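Local coordinates for protein transcription factor tau subunit sfc1 (Schizosaccharomyces pombe, PDB 4BJJ) that forms part of the tauA domain of TFIIIC, which binds boxA promoter sites of tRNA and similar genes for RNA polymerase III initiation, here as its Sfc7-interacting domain, at residues 14-19 and 99-104; 30-35 and 54-59; 78-83 and 90-95. The protein carries 3 engineered substitutions. All coordinates share one frame; numbering follows the deposited sequence.

Interaction 1 of 3, residues 14-19 and 99-104; sequences ALIEHP and FLFRDM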
ATOM      1  N   ALA A  14      -6.641   4.274   2.072  1.00 34.26           N
ATOM      2  CA  ALA A  14      -6.886   3.556   0.825  1.00 38.95           C
ATOM      3  C   ALA A  14      -5.623   3.552  -0.030  1.00 39.18           C
ATOM      4  O   ALA A  14      -4.821   4.476   0.022  1.00 37.97           O
ATOM      5  CB  ALA A  14      -8.010   4.220   0.059  1.00 33.93           C
ATOM      6  N   LEU A  15      -5.464   2.540  -0.860  1.00 39.40           N
ATOM      7  CA  LEU A  15      -4.240   2.425  -1.641  1.00 39.15           C
ATOM      8  C   LEU A  15      -4.600   2.275  -3.093  1.00 35.66           C
ATOM      9  O   LEU A  15      -5.422   1.462  -3.440  1.00 37.98           O
ATOM     10  CB  LEU A  15      -3.426   1.226  -1.167  1.00 40.17           C
ATOM     11  CG  LEU A  15      -2.261   0.771  -2.054  1.00 44.80           C
ATOM     12  CD1 LEU A  15      -1.149   1.798  -2.011  1.00 42.03           C
ATOM     13  CD2 LEU A  15      -1.771  -0.610  -1.620  1.00 43.88           C
ATOM     14  N   ILE A  16      -3.979   3.086  -3.933  1.00 33.35           N
ATOM     15  CA  ILE A  16      -4.160   3.003  -5.356  1.00 33.53           C
ATOM     16  C   ILE A  16      -2.890   2.464  -5.993  1.00 33.48           C
ATOM     17  O   ILE A  16      -1.847   3.107  -5.955  1.00 36.53           O
ATOM     18  CB  ILE A  16      -4.484   4.373  -5.932  1.00 32.55           C
ATOM     19  CG1 ILE A  16      -5.782   4.883  -5.324  1.00 32.52           C
ATOM     20  CG2 ILE A  16      -4.644   4.294  -7.431  1.00 36.07           C
ATOM     21  CD1 ILE A  16      -6.028   6.349  -5.562  1.00 35.19           C
ATOM     22  N   GLU A  17      -2.979   1.287  -6.594  1.00 35.81           N
ATOM     23  CA  GLU A  17      -1.821   0.694  -7.274  1.00 35.39           C
ATOM     24  C   GLU A  17      -1.802   1.089  -8.740  1.00 38.96           C
ATOM     25  O   GLU A  17      -2.356   0.402  -9.590  1.00 39.80           O
ATOM     26  CB  GLU A  17      -1.802  -0.826  -7.087  1.00 31.42           C
ATOM     27  CG  GLU A  17      -1.575  -1.251  -5.631  1.00 33.20           C
ATOM     28  CD  GLU A  17      -1.335  -2.760  -5.454  1.00 47.00           C
ATOM     29  OE1 GLU A  17      -1.333  -3.529  -6.453  1.00 51.48           O
ATOM     30  OE2 GLU A  17      -1.150  -3.180  -4.293  1.00 46.19           O
ATOM     31  N   HIS A  18      -1.130   2.199  -9.020  1.00 38.88           N
ATOM     32  CA  HIS A  18      -1.066   2.788 -10.350  1.00 37.52           C
ATOM     33  C   HIS A  18       0.107   2.152 -11.134  1.00 44.44           C
ATOM     34  O   HIS A  18       1.142   1.829 -10.564  1.00 47.16           O
ATOM     35  CB  HIS A  18      -0.879   4.276 -10.133  1.00 36.72           C
ATOM     36  CG  HIS A  18      -1.030   5.126 -11.349  1.00 44.71           C
ATOM     37  ND1 HIS A  18      -0.148   5.070 -12.406  1.00 44.97           N
ATOM     38  CD2 HIS A  18      -1.893   6.130 -11.638  1.00 42.21           C
ATOM     39  CE1 HIS A  18      -0.487   5.970 -13.313  1.00 40.51           C
ATOM     40  NE2 HIS A  18      -1.541   6.634 -12.866  1.00 39.61           N
ATOM     41  N   PRO A  19      -0.059   1.928 -12.441  1.00 44.51           N
ATOM     42  CA  PRO A  19       0.972   1.219 -13.219  1.00 43.36           C
ATOM     43  C   PRO A  19       2.004   2.106 -13.899  1.00 47.12           C
ATOM     44  O   PRO A  19       2.996   1.606 -14.416  1.00 50.68           O
ATOM     45  CB  PRO A  19       0.165   0.512 -14.304  1.00 45.48           C
ATOM     46  CG  PRO A  19      -1.051   1.384 -14.495  1.00 41.40           C
ATOM     47  CD  PRO A  19      -1.327   2.064 -13.183  1.00 38.70           C
ATOM     48  N   PHE A  99      -7.263  -0.061  -4.772  1.00 36.97           N
ATOM     49  CA  PHE A  99      -7.641   0.034  -6.177  1.00 37.30           C
ATOM     50  C   PHE A  99      -6.494  -0.548  -7.012  1.00 36.85           C
ATOM     51  O   PHE A  99      -5.383  -0.006  -7.050  1.00 36.95           O
ATOM     52  CB  PHE A  99      -7.917   1.490  -6.554  1.00 37.48           C
ATOM     53  CG  PHE A  99      -9.047   2.123  -5.779  1.00 40.92           C
ATOM     54  CD1 PHE A  99      -8.836   2.622  -4.497  1.00 38.36           C
ATOM     55  CD2 PHE A  99     -10.328   2.222  -6.341  1.00 43.52           C
ATOM     56  CE1 PHE A  99      -9.862   3.209  -3.795  1.00 42.72           C
ATOM     57  CE2 PHE A  99     -11.369   2.812  -5.638  1.00 44.16           C
ATOM     58  CZ  PHE A  99     -11.135   3.315  -4.367  1.00 43.94           C
ATOM     59  N   LEU A 100      -6.780  -1.669  -7.652  1.00 31.64           N
ATOM     60  CA  LEU A 100      -5.788  -2.457  -8.370  1.00 33.86           C
ATOM     61  C   LEU A 100      -5.831  -2.145  -9.851  1.00 40.05           C
ATOM     62  O   LEU A 100      -6.755  -2.536 -10.560  1.00 44.06           O
ATOM     63  CB  LEU A 100      -6.048  -3.948  -8.158  1.00 34.12           C
ATOM     64  CG  LEU A 100      -6.037  -4.427  -6.699  1.00 44.32           C
ATOM     65  CD1 LEU A 100      -6.888  -5.666  -6.538  1.00 51.47           C
ATOM     66  CD2 LEU A 100      -4.661  -4.717  -6.189  1.00 45.04           C
ATOM     67  N   PHE A 101      -4.823  -1.421 -10.305  1.00 50.00           N
ATOM     68  CA  PHE A 101      -4.641  -1.174 -11.716  1.00 47.68           C
ATOM     69  C   PHE A 101      -3.488  -2.010 -12.272  1.00 54.64           C
ATOM     70  O   PHE A 101      -3.562  -2.447 -13.408  1.00 58.77           O
ATOM     71  CB  PHE A 101      -4.406   0.307 -11.981  1.00 41.34           C
ATOM     72  CG  PHE A 101      -5.622   1.129 -11.868  1.00 39.27           C
ATOM     73  CD1 PHE A 101      -6.650   0.985 -12.777  1.00 39.91           C
ATOM     74  CD2 PHE A 101      -5.745   2.052 -10.859  1.00 38.87           C
ATOM     75  CE1 PHE A 101      -7.780   1.750 -12.676  1.00 44.15           C
ATOM     76  CE2 PHE A 101      -6.882   2.821 -10.760  1.00 46.68           C
ATOM     77  CZ  PHE A 101      -7.903   2.676 -11.684  1.00 43.18           C
ATOM     78  N   ARG A 102      -2.428  -2.236 -11.489  1.00 59.97           N
ATOM     79  CA  ARG A 102      -1.341  -3.123 -11.947  1.00 60.86           C
ATOM     80  C   ARG A 102      -1.846  -4.535 -12.057  1.00 73.07           C
ATOM     81  O   ARG A 102      -2.756  -4.926 -11.331  1.00 82.95           O
ATOM     82  CB  ARG A 102      -0.154  -3.106 -10.991  1.00 51.55           C
ATOM     83  CG  ARG A 102       0.339  -1.727 -10.724  1.00 53.60           C
ATOM     84  CD  ARG A 102       1.704  -1.721 -10.137  1.00 46.95           C
ATOM     85  NE  ARG A 102       1.682  -1.905  -8.699  1.00 50.32           N
ATOM     86  CZ  ARG A 102       1.699  -0.922  -7.802  1.00 47.43           C
ATOM     87  NH1 ARG A 102       1.707   0.355  -8.178  1.00 40.97           N
ATOM     88  NH2 ARG A 102       1.714  -1.228  -6.511  1.00 50.80           N
ATOM     89  N   ASP A 103      -1.278  -5.279 -12.993  1.00 90.16           N
ATOM     90  CA  ASP A 103      -1.543  -6.711 -13.125  1.00113.22           C
ATOM     91  C   ASP A 103      -2.872  -7.051 -13.821  1.00114.15           C
ATOM     92  O   ASP A 103      -3.199  -8.225 -14.016  1.00114.48           O
ATOM     93  CB  ASP A 103      -1.447  -7.421 -11.768  1.00128.21           C
ATOM     94  CG  ASP A 103      -1.408  -8.932 -11.907  1.00138.27           C
ATOM     95  OD1 ASP A 103      -0.418  -9.458 -12.470  1.00138.36           O
ATOM     96  OD2 ASP A 103      -2.377  -9.585 -11.464  1.00143.38           O
ATOM     97  N   MET A 104      -3.633  -6.034 -14.204  1.00 91.71           N
ATOM     98  CA  MET A 104      -4.715  -6.266 -15.137  1.00 77.30           C
ATOM     99  C   MET A 104      -4.019  -6.516 -16.472  1.00 81.38           C
ATOM    100  O   MET A 104      -2.860  -6.127 -16.643  1.00 79.72           O
ATOM    101  CB  MET A 104      -5.653  -5.064 -15.208  1.00 67.79           C
ATOM    102  CG  MET A 104      -6.076  -4.539 -13.846  1.00 67.11           C
ATOM    103  SD  MET A 104      -7.316  -3.232 -13.967  1.00109.43           S
ATOM    104  CE  MET A 104      -8.743  -4.194 -14.463  1.00 97.25           C
TER
HETATM  105  O   HOH W   1      -2.698  -3.650  -8.679  1.00 50.05           O
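Glu17 and Arg102 cross at about a right angle, the guanidinium laid flat against the stem of the glutamate. Glu17 CB lies over the centre of the guanidinium plane, and Glu17 CG is 3.4 Å from Arg102 NH2. The carboxylate is turned only 10° from that plane, yet Glu17 OE1, 3.8 Å from Arg102 NH2, stands well out of it, making a long salt bridge through charge alone. Glu17 OE2 forms a salt bridge with Arg75. Arg102 bends at chi3 (-84°), which brings NH1 to within 2.9 Å of His18 O, close to the guanidinium plane. A leucine here would probably leave His18 O without this donor and an acidic side chain of the partner protein without its salt bridge to NH2. Strand 12-18 runs parallel to the end of strand 88-100 in the mixed sheet of this triple-barrel family domain: Phe99 N donates to Leu15 O at 2.7 Å and Glu17 N to Phe99 O at 2.8 Å. Just beyond, Glu17 O accepts from Phe101 N, at 3.1 Å, and from Arg102 N, on opposite faces of its plane. On the sheet face carrying Ile16, the Phe99 ring turns its edge to Leu15 O, its CD1 3.9 Å from Ile16 CG1.

Interaction 2 of 3, residues 30-35 and 54-59; sequences QTLGGV and LELNLR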
ATOM      1  N   GLN A  30      -3.759  13.478 -12.976  1.00 41.64           N
ATOM      2  CA  GLN A  30      -4.803  13.651 -13.960  1.00 40.40           C
ATOM      3  C   GLN A  30      -5.237  12.312 -14.580  1.00 45.41           C
ATOM      4  O   GLN A  30      -6.405  12.161 -14.981  1.00 46.19           O
ATOM      5  CB  GLN A  30      -4.338  14.642 -15.022  1.00 46.39           C
ATOM      6  CG  GLN A  30      -5.407  15.056 -15.998  1.00 60.16           C
ATOM      7  CD  GLN A  30      -6.671  15.513 -15.306  1.00 60.68           C
ATOM      8  OE1 GLN A  30      -6.616  16.220 -14.282  1.00 64.05           O
ATOM      9  NE2 GLN A  30      -7.826  15.072 -15.835  1.00 46.21           N
ATOM     10  N   THR A  31      -4.343  11.314 -14.605  1.00 43.52           N
ATOM     11  CA  THR A  31      -4.716  10.021 -15.191  1.00 43.46           C
ATOM     12  C   THR A  31      -5.854   9.344 -14.423  1.00 39.94           C
ATOM     13  O   THR A  31      -6.512   8.428 -14.939  1.00 40.87           O
ATOM     14  CB  THR A  31      -3.548   9.024 -15.276  1.00 41.79           C
ATOM     15  OG1 THR A  31      -3.118   8.672 -13.961  1.00 38.42           O
ATOM     16  CG2 THR A  31      -2.385   9.584 -16.096  1.00 38.07           C
ATOM     17  N   LEU A  32      -6.048   9.786 -13.185  1.00 39.03           N
ATOM     18  CA  LEU A  32      -7.106   9.279 -12.314  1.00 38.40           C
ATOM     19  C   LEU A  32      -8.199  10.328 -12.147  1.00 42.90           C
ATOM     20  O   LEU A  32      -9.100  10.164 -11.350  1.00 49.45           O
ATOM     21  CB  LEU A  32      -6.529   8.941 -10.951  1.00 37.78           C
ATOM     22  CG  LEU A  32      -5.519   7.808 -10.942  1.00 39.81           C
ATOM     23  CD1 LEU A  32      -4.870   7.715  -9.595  1.00 41.82           C
ATOM     24  CD2 LEU A  32      -6.179   6.480 -11.302  1.00 42.09           C
ATOM     25  N   GLY A  33      -8.097  11.412 -12.904  1.00 49.09           N
ATOM     26  CA  GLY A  33      -9.125  12.425 -12.931  1.00 47.17           C
ATOM     27  C   GLY A  33      -8.788  13.640 -12.105  1.00 51.74           C
ATOM     28  O   GLY A  33      -9.618  14.530 -11.949  1.00 52.64           O
ATOM     29  N   GLY A  34      -7.574  13.680 -11.565  1.00 50.71           N
ATOM     30  CA  GLY A  34      -7.132  14.806 -10.752  1.00 46.70           C
ATOM     31  C   GLY A  34      -7.174  14.504  -9.266  1.00 49.68           C
ATOM     32  O   GLY A  34      -7.702  13.480  -8.851  1.00 54.25           O
ATOM     33  N   VAL A  35      -6.603  15.397  -8.467  1.00 49.47           N
ATOM     34  CA  VAL A  35      -6.454  15.166  -7.043  1.00 51.29           C
ATOM     35  C   VAL A  35      -7.808  15.046  -6.358  1.00 59.53           C
ATOM     36  O   VAL A  35      -7.977  14.234  -5.449  1.00 65.11           O
ATOM     37  CB  VAL A  35      -5.622  16.287  -6.386  1.00 54.79           C
ATOM     38  CG1 VAL A  35      -5.670  16.197  -4.873  1.00 53.05           C
ATOM     39  CG2 VAL A  35      -4.190  16.197  -6.853  1.00 60.66           C
ATOM     40  N   LEU A  54     -12.977   3.735  -9.429  1.00 44.63           N
ATOM     41  CA  LEU A  54     -11.968   4.657  -9.896  1.00 40.04           C
ATOM     42  C   LEU A  54     -11.560   4.262 -11.306  1.00 42.32           C
ATOM     43  O   LEU A  54     -11.430   3.086 -11.628  1.00 44.11           O
ATOM     44  CB  LEU A  54     -10.774   4.644  -8.943  1.00 41.65           C
ATOM     45  CG  LEU A  54      -9.633   5.630  -9.147  1.00 44.10           C
ATOM     46  CD1 LEU A  54     -10.085   7.059  -9.029  1.00 37.93           C
ATOM     47  CD2 LEU A  54      -8.544   5.336  -8.111  1.00 48.29           C
ATOM     48  N   GLU A  55     -11.336   5.264 -12.136  1.00 39.79           N
ATOM     49  CA  GLU A  55     -11.047   5.056 -13.537  1.00 41.12           C
ATOM     50  C   GLU A  55      -9.650   5.600 -13.918  1.00 41.14           C
ATOM     51  O   GLU A  55      -9.240   6.655 -13.456  1.00 38.09           O
ATOM     52  CB  GLU A  55     -12.136   5.753 -14.339  1.00 48.52           C
ATOM     53  CG  GLU A  55     -12.265   5.290 -15.758  1.00 62.61           C
ATOM     54  CD  GLU A  55     -13.464   5.899 -16.433  1.00 69.66           C
ATOM     55  OE1 GLU A  55     -14.557   5.324 -16.293  1.00 77.74           O
ATOM     56  OE2 GLU A  55     -13.312   6.949 -17.094  1.00 63.90           O
ATOM     57  N   LEU A  56      -8.927   4.851 -14.747  1.00 39.40           N
ATOM     58  CA  LEU A  56      -7.580   5.224 -15.157  1.00 37.80           C
ATOM     59  C   LEU A  56      -7.512   5.499 -16.653  1.00 42.63           C
ATOM     60  O   LEU A  56      -7.980   4.707 -17.491  1.00 42.87           O
ATOM     61  CB  LEU A  56      -6.588   4.117 -14.797  1.00 39.50           C
ATOM     62  CG  LEU A  56      -5.123   4.332 -15.211  1.00 43.29           C
ATOM     63  CD1 LEU A  56      -4.453   5.404 -14.376  1.00 40.78           C
ATOM     64  CD2 LEU A  56      -4.374   3.034 -15.093  1.00 47.20           C
ATOM     65  N   ASN A  57      -6.909   6.632 -16.968  1.00 41.47           N
ATOM     66  CA  ASN A  57      -6.711   7.057 -18.346  1.00 42.49           C
ATOM     67  C   ASN A  57      -5.263   7.510 -18.575  1.00 42.99           C
ATOM     68  O   ASN A  57      -4.925   8.671 -18.350  1.00 45.69           O
ATOM     69  CB  ASN A  57      -7.675   8.206 -18.657  1.00 42.82           C
ATOM     70  CG  ASN A  57      -7.745   8.515 -20.115  1.00 46.93           C
ATOM     71  OD1 ASN A  57      -7.140   7.844 -20.935  1.00 49.12           O
ATOM     72  ND2 ASN A  57      -8.488   9.536 -20.450  1.00 52.67           N
ATOM     73  N   LEU A  58      -4.415   6.583 -19.002  1.00 42.92           N
ATOM     74  CA  LEU A  58      -2.986   6.854 -19.184  1.00 41.68           C
ATOM     75  C   LEU A  58      -2.639   7.669 -20.415  1.00 46.36           C
ATOM     76  O   LEU A  58      -1.617   8.347 -20.431  1.00 51.21           O
ATOM     77  CB  LEU A  58      -2.206   5.548 -19.269  1.00 41.42           C
ATOM     78  CG  LEU A  58      -2.153   4.703 -18.001  1.00 41.28           C
ATOM     79  CD1 LEU A  58      -1.445   3.399 -18.311  1.00 40.32           C
ATOM     80  CD2 LEU A  58      -1.467   5.469 -16.883  1.00 41.68           C
ATOM     81  N   ARG A  59      -3.468   7.582 -21.453  1.00 46.19           N
ATOM     82  CA  ARG A  59      -3.212   8.278 -22.705  1.00 34.97           C
ATOM     83  C   ARG A  59      -4.416   9.121 -23.117  1.00 37.93           C
ATOM     84  O   ARG A  59      -5.108   8.770 -24.055  1.00 35.02           O
ATOM     85  CB  ARG A  59      -2.864   7.282 -23.806  1.00 32.90           C
ATOM     86  CG  ARG A  59      -1.678   6.372 -23.503  1.00 32.00           C
ATOM     87  CD  ARG A  59      -1.456   5.370 -24.621  1.00 37.08           C
ATOM     88  NE  ARG A  59      -1.256   6.003 -25.922  1.00 41.67           N
ATOM     89  CZ  ARG A  59      -0.125   6.586 -26.324  1.00 44.47           C
ATOM     90  NH1 ARG A  59       0.944   6.660 -25.529  1.00 40.75           N
ATOM     91  NH2 ARG A  59      -0.063   7.111 -27.538  1.00 44.29           N
TER
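Thr31 and Leu32, in the turn that ends helix 25-30, pack against the short strand 55-56 and its flanks, and one backbone bond fixes the register: Asn57 N donates to Thr31 O at 2.7 Å, in the carbonyl plane and nearly straight at 162°. The same carbonyl oxygen also receives the CA-H of Leu56 at 3.4 Å from its CA. Two more such contacts run from Leu32 CA to Glu55 O and from Thr31 CA to Asn57 O, so the turn is held along its backbone as well as by side chains. The tight part takes in both turn residues. Thr31 CG2 sits against Asn57 O at 3.5 Å. Leu32 CD2 is the branch that does the touching, 3.7 Å from Leu56 CD1 and 4.1 Å from Leu54 CD2, and it is wedged between the two. Leu56 CG stands anti to its backbone N (chi1 178°), which carries CD1 toward the turn, where it also meets OG1 of Thr31 at 3.6 Å. That hydroxyl is bonded to Phe28 O and His18 NE2. His18, Ile38 and an apolar side chain of the partner protein also pack on Leu32.

The other side is looser. Glu55 is exposed, and its side chain comes no nearer to residues 30-35 than 6.1 Å; the amide of Asn57 leads away from the turn, and Leu58 touches it just at the margin. Gly33, also exposed, is the C-prime residue of a Schellman motif, with backbone angles at which a CB would jam against the preceding carbonyl oxygen.

One conventional hydrogen bond and three CA-H...O contacts thus align the two backbones, with leucine packing at one end, which suggests that polar alignment and apolar contact act together in joining helix end to strand.

Interaction 3 of 3, residues 78-83 and 90-95; sequences LLVTIK and QNVSRI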
ATOM      1  N   LEU A  78      -0.518  -3.185   5.311  1.00 35.95           N
ATOM      2  CA  LEU A  78      -0.237  -2.220   6.344  1.00 33.66           C
ATOM      3  C   LEU A  78       0.639  -1.150   5.777  1.00 33.07           C
ATOM      4  O   LEU A  78       1.391  -1.381   4.841  1.00 40.43           O
ATOM      5  CB  LEU A  78       0.457  -2.878   7.544  1.00 31.77           C
ATOM      6  CG  LEU A  78      -0.295  -4.049   8.184  1.00 33.15           C
ATOM      7  CD1 LEU A  78       0.597  -4.710   9.222  1.00 37.31           C
ATOM      8  CD2 LEU A  78      -1.565  -3.581   8.850  1.00 30.34           C
ATOM      9  N   LEU A  79       0.520   0.032   6.348  1.00 33.94           N
ATOM     10  CA  LEU A  79       1.367   1.131   5.991  1.00 39.29           C
ATOM     11  C   LEU A  79       2.283   1.397   7.187  1.00 43.04           C
ATOM     12  O   LEU A  79       1.816   1.654   8.288  1.00 42.32           O
ATOM     13  CB  LEU A  79       0.542   2.363   5.668  1.00 36.63           C
ATOM     14  CG  LEU A  79       1.412   3.550   5.277  1.00 39.80           C
ATOM     15  CD1 LEU A  79       2.104   3.321   3.926  1.00 44.12           C
ATOM     16  CD2 LEU A  79       0.586   4.788   5.267  1.00 40.05           C
ATOM     17  N   VAL A  80       3.585   1.340   6.951  1.00 37.53           N
ATOM     18  CA  VAL A  80       4.548   1.374   8.037  1.00 39.08           C
ATOM     19  C   VAL A  80       5.428   2.591   7.890  1.00 44.96           C
ATOM     20  O   VAL A  80       6.139   2.757   6.894  1.00 52.29           O
ATOM     21  CB  VAL A  80       5.403   0.100   8.045  1.00 42.07           C
ATOM     22  CG1 VAL A  80       6.424   0.144   9.164  1.00 42.34           C
ATOM     23  CG2 VAL A  80       4.514  -1.125   8.196  1.00 40.55           C
ATOM     24  N   THR A  81       5.351   3.457   8.892  1.00 43.12           N
ATOM     25  CA  THR A  81       6.121   4.686   8.909  1.00 47.38           C
ATOM     26  C   THR A  81       7.361   4.487   9.780  1.00 56.10           C
ATOM     27  O   THR A  81       7.243   4.155  10.957  1.00 58.40           O
ATOM     28  CB  THR A  81       5.271   5.843   9.468  1.00 51.88           C
ATOM     29  OG1 THR A  81       4.045   5.947   8.727  1.00 52.22           O
ATOM     30  CG2 THR A  81       6.022   7.158   9.385  1.00 51.25           C
ATOM     31  N   ILE A  82       8.545   4.677   9.190  1.00 57.09           N
ATOM     32  CA  ILE A  82       9.793   4.522   9.925  1.00 59.84           C
ATOM     33  C   ILE A  82      10.589   5.823   9.936  1.00 68.72           C
ATOM     34  O   ILE A  82      10.665   6.541   8.930  1.00 65.48           O
ATOM     35  CB  ILE A  82      10.661   3.331   9.399  1.00 59.67           C
ATOM     36  CG1 ILE A  82      11.101   3.525   7.953  1.00 68.51           C
ATOM     37  CG2 ILE A  82       9.912   2.020   9.502  1.00 52.41           C
ATOM     38  CD1 ILE A  82      12.609   3.641   7.815  1.00 75.03           C
ATOM     39  N   LYS A  83      11.147   6.129  11.107  1.00 76.15           N
ATOM     40  CA  LYS A  83      11.999   7.300  11.292  1.00 78.02           C
ATOM     41  C   LYS A  83      13.331   7.015  10.631  1.00 73.01           C
ATOM     42  O   LYS A  83      14.021   6.066  10.981  1.00 69.81           O
ATOM     43  CB  LYS A  83      12.186   7.596  12.774  1.00 81.50           C
ATOM     44  CG  LYS A  83      12.671   8.998  13.077  1.00 87.02           C
ATOM     45  CD  LYS A  83      12.975   9.111  14.566  1.00 96.13           C
ATOM     46  CE  LYS A  83      13.334  10.519  15.005  1.00101.94           C
ATOM     47  NZ  LYS A  83      13.665  10.541  16.459  1.00103.25           N
ATOM     48  N   GLN A  90       7.773   4.313  13.649  1.00 52.24           N
ATOM     49  CA  GLN A  90       7.030   5.431  14.210  1.00 56.46           C
ATOM     50  C   GLN A  90       5.506   5.155  14.231  1.00 60.01           C
ATOM     51  O   GLN A  90       4.788   5.557  15.155  1.00 62.67           O
ATOM     52  CB  GLN A  90       7.350   6.680  13.375  1.00 64.70           C
ATOM     53  CG  GLN A  90       6.781   7.982  13.902  1.00 80.31           C
ATOM     54  CD  GLN A  90       7.495   8.471  15.145  1.00 93.84           C
ATOM     55  OE1 GLN A  90       8.594   7.997  15.480  1.00 94.30           O
ATOM     56  NE2 GLN A  90       6.874   9.428  15.844  1.00 95.17           N
ATOM     57  N   ASN A  91       5.010   4.472  13.207  1.00 57.24           N
ATOM     58  CA  ASN A  91       3.577   4.217  13.098  1.00 50.83           C
ATOM     59  C   ASN A  91       3.270   3.043  12.165  1.00 46.99           C
ATOM     60  O   ASN A  91       3.957   2.819  11.147  1.00 42.84           O
ATOM     61  CB  ASN A  91       2.856   5.491  12.631  1.00 52.11           C
ATOM     62  CG  ASN A  91       1.335   5.465  12.914  1.00 68.76           C
ATOM     63  OD1 ASN A  91       0.520   5.458  11.991  1.00 68.38           O
ATOM     64  ND2 ASN A  91       0.963   5.474  14.191  1.00 68.53           N
ATOM     65  N   VAL A  92       2.248   2.281  12.534  1.00 44.92           N
ATOM     66  CA  VAL A  92       1.677   1.271  11.646  1.00 44.76           C
ATOM     67  C   VAL A  92       0.183   1.515  11.488  1.00 43.32           C
ATOM     68  O   VAL A  92      -0.513   1.669  12.472  1.00 45.91           O
ATOM     69  CB  VAL A  92       1.894  -0.165  12.165  1.00 47.84           C
ATOM     70  CG1 VAL A  92       1.391  -1.184  11.139  1.00 41.24           C
ATOM     71  CG2 VAL A  92       3.367  -0.411  12.494  1.00 43.28           C
ATOM     72  N   SER A  93      -0.300   1.516  10.245  1.00 48.70           N
ATOM     73  CA  SER A  93      -1.712   1.769   9.937  1.00 50.14           C
ATOM     74  C   SER A  93      -2.249   0.759   8.925  1.00 47.97           C
ATOM     75  O   SER A  93      -1.509   0.247   8.100  1.00 47.94           O
ATOM     76  CB  SER A  93      -1.891   3.176   9.362  1.00 47.48           C
ATOM     77  OG  SER A  93      -1.280   4.135  10.183  1.00 51.61           O
ATOM     78  N   ARG A  94      -3.545   0.487   8.987  1.00 40.12           N
ATOM     79  CA  ARG A  94      -4.148  -0.435   8.043  1.00 38.65           C
ATOM     80  C   ARG A  94      -4.549   0.261   6.734  1.00 38.02           C
ATOM     81  O   ARG A  94      -5.029   1.375   6.727  1.00 38.73           O
ATOM     82  CB  ARG A  94      -5.348  -1.126   8.663  1.00 34.47           C
ATOM     83  CG  ARG A  94      -5.003  -1.915   9.890  1.00 39.23           C
ATOM     84  CD  ARG A  94      -6.214  -2.655  10.434  1.00 40.91           C
ATOM     85  NE  ARG A  94      -6.815  -3.553   9.450  1.00 45.05           N
ATOM     86  CZ  ARG A  94      -7.985  -4.183   9.608  1.00 44.22           C
ATOM     87  NH1 ARG A  94      -8.687  -3.997  10.713  1.00 41.93           N
ATOM     88  NH2 ARG A  94      -8.456  -5.001   8.658  1.00 33.97           N
ATOM     89  N   ILE A  95      -4.268  -0.411   5.629  1.00 40.70           N
ATOM     90  CA  ILE A  95      -4.752  -0.046   4.328  1.00 38.56           C
ATOM     91  C   ILE A  95      -6.036  -0.898   4.169  1.00 43.29           C
ATOM     92  O   ILE A  95      -5.971  -2.121   4.022  1.00 37.87           O
ATOM     93  CB  ILE A  95      -3.687  -0.381   3.258  1.00 36.33           C
ATOM     94  CG1 ILE A  95      -2.427   0.446   3.490  1.00 44.85           C
ATOM     95  CG2 ILE A  95      -4.196  -0.135   1.854  1.00 31.49           C
ATOM     96  CD1 ILE A  95      -1.206  -0.020   2.673  1.00 45.46           C
TER
HETATM   97  O   HOH W   2       1.510   4.239   9.452  1.00 43.75           O
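Strands 78-83 and 90-95 run antiparallel, their axes 161° apart in direction and 4.5 Å apart at closest approach, with Leu79 N donating to Ser93 O at 2.7 Å and Ser93 N returning a bond to Leu79 O, while further along Thr81 N donates to Asn91 O and Thr81 O accepts from both Gln90 N and Asn91 N (the latter at 3.2 Å), two residues facing one in a classic beta bulge near the start of the second strand of this hairpin.

One face of the sheet is largely apolar. Val92 CG1 lies 4.1 Å from Leu78 CB and 4.3 Å from Val80 CG2, facing both across the ladder, while Leu78 CD2 rests on the aliphatic CG of Arg94. The other face is more polar: water 2 donates to Leu79 O and to Thr81 OG1, and is also hydrogen-bonded to Ser93 OG, so it bridges the two strands above the ladder. Ser93 OG lies anti to its carbonyl carbon (chi1 -51°), which turns it toward that water. At the far end, Ile95 folds CD1 over Leu78 O at 3.6 Å and sets CG1 4.2 Å from Leu79 CB.

Tyr13 of strand 12-18 touches Leu79 and Ser93, Leu15 packs on Ile95, and Ser9 hydrogen-bonds to Val92. Along its other edge, strand 78-83 pairs with an antiparallel strand of another protein, which continues the sheet, and a polar side chain of it binds Thr81 OG1.

Overall arrangement
Interactions 1 and 3 both use strand 88-100 and lie in one mixed sheet, with centres about 19 Å apart; they meet where Leu15 CB packs 3.4 Å from Ile95 CG2. Interaction 2 is about 12 Å, centre to centre, from interaction 1 and joins it at the Phe101 ring, whose CE1 is 3.4 Å from Leu56 CB, and through His18, whose NE2 is 2.8 Å from Thr31 OG1, a probable hydrogen bond. Interactions 2 and 3 do not touch: their centres are 26 Å apart, on opposite sides of the chain's centre. Along the chain, both are nested inside the loop closed by interaction 1. The mercury ion lies nearest interaction 1, about 6 Å from the side chain of Ala14. Strands of the partner protein extend the sheet beside interactions 1 and 3.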